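TrwG protein (PDB 4NHF) is a VirB8-family membrane protein, represented here by its soluble domain, that probably serves as an assembly component of the Trw type IV secretion machinery. Local coordinates at residues V53-N58 against Q65-T70. Numbering follows the deposited sequence.
Sequences VLNREN and QLNYDT
Asn67 uses both ends of its carboxamide, giving a hydrogen bond to Asn55 of helix 42-57 and receiving one from Asn58 in the loop that follows. Its ND2 lies 2.8 Å from Asn55 OD1 in a fairly straight bond (159° at the hydrogen). The acceptor is almost in the amide plane of Asn67, whereas the donor stands above the carbonyl plane of Asn55, the two amides being turned 64° apart. On the other end, Asn58 ND2 reaches Asn67 OD1 at 3.0 Å, with the amide planes perpendicular. Asn58 swings its CG anti to the backbone N (chi1 -170°), which directs the amide to this oxygen. Thr63 OG1 also bonds to Asn67 OD1, and Asn55 ND2 bonds to Gln51 O, so partners at both amides fix their rotation.

Packing around this chain of amides is modest. Asn67 CB rests 3.5 Å from Asn55 O, and Thr70 sets its CG2 3.8 Å from Asn55 ND2. Thr70 OG1 turns back to its own helix, 2.6 Å from Leu66 O.

The segment axes come within 8.2 Å at a steep angle, joining helices 42-57 and 64-73 across a short connection. This carries Asp60 and Asp62, calcium ligands of this protein, although no calcium is bound to this chain here. Elsewhere, Val53, Leu54 and Glu57 pack on the antiparallel sheet, consistent with an NTF2-like fold, while Arg56 and Tyr68 meet helix 77-86.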
loop_
_atom_site.group_PDB
_atom_site.type_symbol
_atom_site.label_atom_id
_atom_site.label_comp_id
_atom_site.label_asym_id
_atom_site.label_seq_id
_atom_site.Cartn_x
_atom_site.Cartn_y
_atom_site.Cartn_z
ATOM N N VAL A 53 1.701 -9.570 3.435
ATOM C CA VAL A 53 0.811 -10.618 3.001
ATOM C C VAL A 53 -0.123 -10.030 1.957
ATOM O O VAL A 53 -0.341 -10.670 0.928
ATOM C CB VAL A 53 0.058 -11.190 4.217
ATOM C CG1 VAL A 53 -1.073 -12.064 3.805
ATOM C CG2 VAL A 53 1.034 -11.965 5.116
ATOM N N LEU A 54 -0.638 -8.815 2.205
ATOM C CA LEU A 54 -1.504 -8.124 1.231
ATOM C C LEU A 54 -0.808 -7.911 -0.116
ATOM O O LEU A 54 -1.456 -8.085 -1.172
ATOM C CB LEU A 54 -2.039 -6.775 1.693
ATOM C CG LEU A 54 -2.965 -6.831 2.895
ATOM C CD1 LEU A 54 -3.333 -5.415 3.338
ATOM C CD2 LEU A 54 -4.162 -7.697 2.580
ATOM N N ASN A 55 0.477 -7.591 -0.111
ATOM C CA ASN A 55 1.170 -7.450 -1.397
ATOM C C ASN A 55 1.551 -8.783 -2.045
ATOM O O ASN A 55 1.451 -8.947 -3.262
ATOM C CB ASN A 55 2.395 -6.578 -1.267
ATOM C CG ASN A 55 2.031 -5.111 -1.288
ATOM O OD1 ASN A 55 1.881 -4.506 -2.367
ATOM N ND2 ASN A 55 1.883 -4.524 -0.104
ATOM N N ARG A 56 2.048 -9.709 -1.234
ATOM C CA ARG A 56 2.504 -10.941 -1.826
ATOM C C ARG A 56 1.353 -11.834 -2.363
ATOM O O ARG A 56 1.546 -12.522 -3.345
ATOM C CB ARG A 56 3.390 -11.689 -0.842
ATOM C CG ARG A 56 3.809 -13.063 -1.313
ATOM C CD ARG A 56 4.917 -13.619 -0.436
ATOM N NE ARG A 56 5.289 -14.962 -0.895
ATOM C CZ ARG A 56 6.437 -15.600 -0.692
ATOM N NH1 ARG A 56 7.463 -15.053 -0.056
ATOM N NH2 ARG A 56 6.573 -16.825 -1.192
ATOM N N GLU A 57 0.210 -11.848 -1.690
ATOM C CA GLU A 57 -0.825 -12.820 -1.994
ATOM C C GLU A 57 -1.862 -12.262 -2.938
ATOM O O GLU A 57 -2.610 -13.008 -3.515
ATOM C CB GLU A 57 -1.477 -13.339 -0.691
ATOM C CG GLU A 57 -0.513 -14.106 0.230
ATOM C CD GLU A 57 0.009 -15.413 -0.337
ATOM O OE1 GLU A 57 -0.567 -15.976 -1.271
ATOM O OE2 GLU A 57 1.032 -15.886 0.165
ATOM N N ASN A 58 -1.882 -10.939 -3.120
ATOM C CA ASN A 58 -2.807 -10.259 -4.063
ATOM C C ASN A 58 -2.417 -10.578 -5.512
ATOM O O ASN A 58 -1.238 -10.727 -5.791
ATOM C CB ASN A 58 -2.701 -8.738 -3.855
ATOM C CG ASN A 58 -3.787 -7.950 -4.606
ATOM O OD1 ASN A 58 -4.982 -8.242 -4.492
ATOM N ND2 ASN A 58 -3.377 -6.980 -5.358
ATOM N N GLN A 65 3.187 -4.508 -10.800
ATOM C CA GLN A 65 4.491 -3.861 -10.600
ATOM C C GLN A 65 4.667 -3.498 -9.170
ATOM O O GLN A 65 5.682 -3.843 -8.576
ATOM C CB GLN A 65 4.691 -2.580 -11.444
ATOM N N LEU A 66 3.704 -2.761 -8.623
ATOM C CA LEU A 66 3.750 -2.388 -7.229
ATOM C C LEU A 66 3.740 -3.573 -6.221
ATOM O O LEU A 66 4.456 -3.531 -5.198
ATOM C CB LEU A 66 2.581 -1.493 -6.917
ATOM C CG LEU A 66 2.336 -1.143 -5.477
ATOM C CD1 LEU A 66 3.420 -0.200 -5.014
ATOM C CD2 LEU A 66 0.987 -0.429 -5.427
ATOM N N ASN A 67 2.864 -4.551 -6.442
ATOM C CA ASN A 67 2.809 -5.693 -5.526
ATOM C C ASN A 67 4.109 -6.494 -5.539
ATOM O O ASN A 67 4.678 -6.807 -4.470
ATOM C CB ASN A 67 1.640 -6.610 -5.804
ATOM C CG ASN A 67 0.277 -5.983 -5.550
ATOM O OD1 ASN A 67 -0.673 -6.227 -6.365
ATOM N ND2 ASN A 67 0.168 -5.118 -4.550
ATOM N N TYR A 68 4.605 -6.773 -6.732
ATOM C CA TYR A 68 5.838 -7.525 -6.913
ATOM C C TYR A 68 7.051 -6.776 -6.364
ATOM O O TYR A 68 7.843 -7.339 -5.592
ATOM C CB TYR A 68 6.007 -7.804 -8.386
ATOM C CG TYR A 68 7.177 -8.656 -8.842
ATOM C CD1 TYR A 68 7.032 -10.033 -9.016
ATOM C CD2 TYR A 68 8.380 -8.068 -9.207
ATOM C CE1 TYR A 68 8.065 -10.807 -9.474
ATOM C CE2 TYR A 68 9.428 -8.831 -9.658
ATOM C CZ TYR A 68 9.258 -10.210 -9.809
ATOM O OH TYR A 68 10.312 -11.000 -10.274
ATOM N N ASP A 69 7.187 -5.505 -6.748
ATOM C CA ASP A 69 8.271 -4.691 -6.224
ATOM C C ASP A 69 8.263 -4.595 -4.702
ATOM O O ASP A 69 9.305 -4.670 -4.081
ATOM C CB ASP A 69 8.253 -3.287 -6.829
ATOM C CG ASP A 69 8.720 -3.271 -8.249
ATOM O OD1 ASP A 69 9.145 -4.313 -8.804
ATOM O OD2 ASP A 69 8.600 -2.197 -8.852
ATOM N N THR A 70 7.092 -4.385 -4.112
ATOM C CA THR A 70 6.995 -4.255 -2.674
ATOM C C THR A 70 7.352 -5.569 -2.005
ATOM O O THR A 70 8.165 -5.613 -1.025
ATOM C CB THR A 70 5.598 -3.775 -2.248
ATOM O OG1 THR A 70 5.319 -2.518 -2.930
ATOM C CG2 THR A 70 5.553 -3.623 -0.739
#